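Mannose-6-phosphate isomerase (Helicobacter pylori, PDB 2QH5) probably catalyses the transfer of GMP from GTP to alpha-D-mannose 1-phosphate, giving GDP-mannose and diphosphate, through the nucleotidyltransferase domain that this N-terminal fragment represents. Local coordinates at residues L220-A223 with K228-A231; L55-E60 with A95-M100. All blocks are in the same frame, centred on the assembly; numbering follows the deposited sequence.

Interaction 1: L220-A223 with K228-A231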
loop_
_atom_site.group_PDB
_atom_site.type_symbol
_atom_site.label_atom_id
_atom_site.label_comp_id
_atom_site.label_asym_id
_atom_site.label_seq_id
_atom_site.Cartn_x
_atom_site.Cartn_y
_atom_site.Cartn_z
ATOM N N LEU A 220 13.045 16.497 -4.774
ATOM C CA LEU A 220 13.183 15.716 -3.548
ATOM C C LEU A 220 14.525 16.033 -2.916
ATOM O O LEU A 220 15.498 16.283 -3.624
ATOM C CB LEU A 220 13.077 14.226 -3.892
ATOM C CG LEU A 220 13.070 13.105 -2.850
ATOM C CD1 LEU A 220 12.107 12.032 -3.302
ATOM C CD2 LEU A 220 14.465 12.513 -2.646
ATOM N N GLU A 221 14.575 16.054 -1.586
ATOM C CA GLU A 221 15.823 16.315 -0.869
ATOM C C GLU A 221 15.935 15.390 0.332
ATOM O O GLU A 221 14.925 14.929 0.845
ATOM C CB GLU A 221 15.916 17.774 -0.402
ATOM C CG GLU A 221 15.578 18.828 -1.453
ATOM C CD GLU A 221 16.114 20.203 -1.110
ATOM O OE1 GLU A 221 15.747 21.169 -1.809
ATOM O OE2 GLU A 221 16.899 20.316 -0.144
ATOM N N ASN A 222 17.166 15.144 0.778
ATOM C CA ASN A 222 17.441 14.248 1.901
ATOM C C ASN A 222 17.924 14.912 3.191
ATOM O O ASN A 222 18.651 15.906 3.160
ATOM C CB ASN A 222 18.460 13.192 1.485
ATOM C CG ASN A 222 17.952 12.300 0.389
ATOM O OD1 ASN A 222 18.615 12.117 -0.624
ATOM N ND2 ASN A 222 16.760 11.746 0.576
ATOM N N ALA A 223 17.511 14.343 4.323
ATOM C CA ALA A 223 17.965 14.776 5.637
ATOM C C ALA A 223 18.687 13.616 6.327
ATOM O O ALA A 223 18.059 12.727 6.905
ATOM C CB ALA A 223 16.792 15.268 6.472
ATOM N N LYS A 228 18.856 8.688 10.702
ATOM C CA LYS A 228 18.220 8.066 9.541
ATOM C C LYS A 228 18.262 8.979 8.316
ATOM O O LYS A 228 18.070 10.196 8.428
ATOM C CB LYS A 228 16.756 7.735 9.833
ATOM C CG LYS A 228 16.525 6.520 10.700
ATOM C CD LYS A 228 16.638 5.228 9.915
ATOM C CE LYS A 228 16.435 4.046 10.831
ATOM N NZ LYS A 228 17.441 2.982 10.571
ATOM N N LYS A 229 18.517 8.381 7.152
ATOM C CA LYS A 229 18.308 9.056 5.882
ATOM C C LYS A 229 16.810 9.191 5.676
ATOM O O LYS A 229 16.066 8.231 5.829
ATOM C CB LYS A 229 18.929 8.280 4.720
ATOM C CG LYS A 229 18.587 8.831 3.329
ATOM C CD LYS A 229 19.099 7.907 2.224
ATOM C CE LYS A 229 18.762 8.436 0.836
ATOM N NZ LYS A 229 18.930 7.411 -0.243
ATOM N N ILE A 230 16.393 10.405 5.351
ATOM C CA ILE A 230 15.008 10.759 5.156
ATOM C C ILE A 230 14.950 11.338 3.763
ATOM O O ILE A 230 15.973 11.725 3.208
ATOM C CB ILE A 230 14.558 11.793 6.254
ATOM C CG1 ILE A 230 13.709 11.101 7.310
ATOM C CG2 ILE A 230 13.788 12.994 5.688
ATOM C CD1 ILE A 230 14.352 9.865 7.874
ATOM N N ALA A 231 13.771 11.340 3.173
ATOM C CA ALA A 231 13.524 12.120 1.982
ATOM C C ALA A 231 12.192 12.798 2.232
ATOM O O ALA A 231 11.303 12.170 2.802
ATOM C CB ALA A 231 13.442 11.225 0.775
#

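Interaction 2: L55-E60 with A95-M100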
loop_
_atom_site.group_PDB
_atom_site.type_symbol
_atom_site.label_atom_id
_atom_site.label_comp_id
_atom_site.label_asym_id
_atom_site.label_seq_id
_atom_site.Cartn_x
_atom_site.Cartn_y
_atom_site.Cartn_z
ATOM N N LEU A 55 10.327 1.101 3.389
ATOM C CA LEU A 55 10.161 2.522 3.166
ATOM C C LEU A 55 8.857 2.904 3.811
ATOM O O LEU A 55 7.794 2.471 3.378
ATOM C CB LEU A 55 10.127 2.866 1.672
ATOM C CG LEU A 55 9.938 4.348 1.291
ATOM C CD1 LEU A 55 10.958 5.222 1.991
ATOM C CD2 LEU A 55 10.040 4.547 -0.220
ATOM N N ILE A 56 8.955 3.697 4.872
ATOM C CA ILE A 56 7.803 4.205 5.599
ATOM C C ILE A 56 7.441 5.555 5.022
ATOM O O ILE A 56 8.280 6.455 4.939
ATOM C CB ILE A 56 8.140 4.381 7.077
ATOM C CG1 ILE A 56 8.934 3.160 7.574
ATOM C CG2 ILE A 56 6.885 4.671 7.881
ATOM C CD1 ILE A 56 8.589 2.721 8.957
ATOM N N VAL A 57 6.204 5.682 4.574
ATOM C CA VAL A 57 5.738 6.964 4.109
ATOM C C VAL A 57 4.698 7.525 5.089
ATOM O O VAL A 57 3.654 6.934 5.300
ATOM C CB VAL A 57 5.328 6.949 2.589
ATOM C CG1 VAL A 57 5.170 5.535 2.053
ATOM C CG2 VAL A 57 4.119 7.834 2.299
ATOM N N CYS A 58 5.041 8.642 5.729
ATOM C CA CYS A 58 4.178 9.267 6.730
ATOM C C CYS A 58 4.246 10.776 6.641
ATOM O O CYS A 58 5.085 11.329 5.936
ATOM C CB CYS A 58 4.541 8.818 8.158
ATOM S SG CYS A 58 6.280 9.067 8.654
ATOM N N ASN A 59 3.342 11.431 7.357
ATOM C CA ASN A 59 3.383 12.870 7.517
ATOM C C ASN A 59 4.619 13.281 8.305
ATOM O O ASN A 59 5.017 12.595 9.245
ATOM C CB ASN A 59 2.125 13.358 8.234
ATOM C CG ASN A 59 1.886 14.834 8.036
ATOM O OD1 ASN A 59 2.581 15.671 8.612
ATOM N ND2 ASN A 59 0.902 15.167 7.207
ATOM N N GLU A 60 5.219 14.401 7.913
ATOM C CA GLU A 60 6.425 14.899 8.569
ATOM C C GLU A 60 6.159 15.290 10.025
ATOM O O GLU A 60 7.076 15.262 10.838
ATOM C CB GLU A 60 7.025 16.068 7.791
ATOM C CG GLU A 60 6.108 17.273 7.700
ATOM C CD GLU A 60 6.619 18.331 6.757
ATOM O OE1 GLU A 60 5.940 19.371 6.609
ATOM O OE2 GLU A 60 7.697 18.123 6.164
ATOM N N ALA A 95 3.318 5.763 -6.369
ATOM C CA ALA A 95 4.149 6.159 -7.514
ATOM C C ALA A 95 5.483 6.767 -7.103
ATOM O O ALA A 95 6.510 6.487 -7.730
ATOM C CB ALA A 95 3.407 7.102 -8.421
ATOM N N LEU A 96 5.469 7.581 -6.047
ATOM C CA LEU A 96 6.693 8.188 -5.516
ATOM C C LEU A 96 7.643 7.126 -4.977
ATOM O O LEU A 96 8.825 7.113 -5.332
ATOM C CB LEU A 96 6.379 9.285 -4.477
ATOM C CG LEU A 96 5.751 10.589 -5.042
ATOM C CD1 LEU A 96 5.132 11.492 -3.974
ATOM C CD2 LEU A 96 6.722 11.395 -5.910
ATOM N N SER A 97 7.113 6.221 -4.156
ATOM C CA SER A 97 7.854 5.058 -3.619
ATOM C C SER A 97 8.481 4.168 -4.688
ATOM O O SER A 97 9.600 3.676 -4.518
ATOM C CB SER A 97 6.928 4.192 -2.771
ATOM O OG SER A 97 6.223 4.977 -1.828
ATOM N N ALA A 98 7.747 3.953 -5.777
ATOM C CA ALA A 98 8.240 3.194 -6.919
ATOM C C ALA A 98 9.371 3.934 -7.640
ATOM O O ALA A 98 10.330 3.313 -8.090
ATOM C CB ALA A 98 7.103 2.895 -7.876
ATOM N N LEU A 99 9.264 5.260 -7.734
ATOM C CA LEU A 99 10.314 6.080 -8.338
ATOM C C LEU A 99 11.569 6.133 -7.459
ATOM O O LEU A 99 12.665 6.344 -7.963
ATOM C CB LEU A 99 9.818 7.499 -8.647
ATOM C CG LEU A 99 8.706 7.728 -9.691
ATOM C CD1 LEU A 99 8.210 9.144 -9.589
ATOM C CD2 LEU A 99 9.099 7.411 -11.146
ATOM N N MET A 100 11.398 5.929 -6.151
ATOM C CA MET A 100 12.526 5.801 -5.223
ATOM C C MET A 100 13.101 4.384 -5.219
ATOM O O MET A 100 13.920 4.050 -4.363
ATOM C CB MET A 100 12.105 6.167 -3.793
ATOM C CG MET A 100 11.934 7.647 -3.529
ATOM S SD MET A 100 11.093 8.024 -1.967
ATOM C CE MET A 100 9.751 8.965 -2.668
#

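Interaction 1: L220-A223 with K228-A231
The side-chain amide of Asn222 reaches across a beta hairpin to the backbone of Ile230, where strands 221-223 and 230-233 run antiparallel at the border of the nucleotidyltransferase sheet. Asn222 faces Ala231 as a non-hydrogen-bonded pair. Its CG stands beside its own backbone N, opposite the carbonyl carbon (chi1 -63°), and this turn carries the amide over to the partner strand. There Asn222 ND2 donates to Ile230 O at 2.7 Å, with an N-H...O angle of 152°; the oxygen lies somewhat out of the amide plane. Ala223 N donates to the same oxygen, Ile230 O, over 3.2 Å. The two donors arrive from opposite faces of the carbonyl plane: the amide is moderately tilted from it, whereas the backbone N stands well above, 54° out. Ile230 O is thus gripped by a side chain and a main chain together. The return bond from Ile230 N to Ala223 O is weak.

On the face that carries Asn222, the methyl of Ala231 touches two side chains, with Ala231 CB 3.4 Å from Asn222 ND2 and 3.8 Å from Leu220 CD2. The extended chain of Lys229 passes the Asn222 amide obliquely, its CE about equally far from ND2 and OD1. Ala223 and Ile230 turn to the other face, where Ala223 CB meets Ile230 CG2 at 3.8 Å. Ile230 also packs on Tyr63 of helix 63-69 and on Phe81 and Leu83 of strand 78-84, and Ala231 bonds through its backbone to Phe81 and Leu83, which ties the hairpin into the larger sheet. Beside these hydrogen bonds, a CA-H...O contact joins Ala231 CA to Glu221 O at 3.3 Å.

Interaction 2: L55-E60 with A95-M100
Leu55 lays its CD2 methyl against both Ser97 and Met100, packing strand 53-59 against the end of helix 90-99 in the alpha/beta core of this GT-A-type, Rossmann-like nucleotidyltransferase domain. The strand pairs in parallel with strands 5-10 and 78-84, and the helix lies over the face of the sheet from which Leu55 and Val57 project. With CG of Leu55 opposite its backbone N (chi1 179°), the branch extends toward the helix and presents one methyl to two neighbours. Leu55 CD2 is 4.0 Å from Ser97 CB and equally far from the sulfur, Met100 SD.

Leu55 and Met100 run at about a right angle to each other, so the methyl meets the thioether rather than lying along the methionine chain. Met100, the first residue to leave helical geometry, bends by rotation about its CG-SD bond (chi3 -122°), which sets where CE goes; it also packs on Leu82 of strand 78-84 and on Phe217. Ser97 turns its CB and OG to the strand, yet its hydroxyl makes no hydrogen bond there. That group is bonded back to Ala93 O, one helical turn earlier, which satisfies a buried polar atom within the helix and lets the serine pack among apolar side chains. Ile8 of strand 5-10 touches both Leu55 and Ser97. Farther along the strand, Val57 CG1 approaches Ser97 OG at 4.1 Å.

In the fold
Interaction 2 is buried, its centre about 10 Å from the centre of the chain, whereas interaction 1 is only partly buried and its centre lies about 21 Å out. Both reach the same sheet: strand 78-84 stands between strands 53-59 and 230-233, so the hairpin extends the sheet at its edge while helix 90-99 covers one face. Chemistry follows place. The hairpin is held by backbone hydrogen bonds and one from a side-chain amide, the helix-strand contact by methyl and thioether packing without a hydrogen bond across it. The two contacts meet where Leu220 CD1 lies 3.9 Å from Met100 CE, and a salt bridge from Glu60, just past strand 53-59, to Arg232 of strand 230-233 also links the two regions.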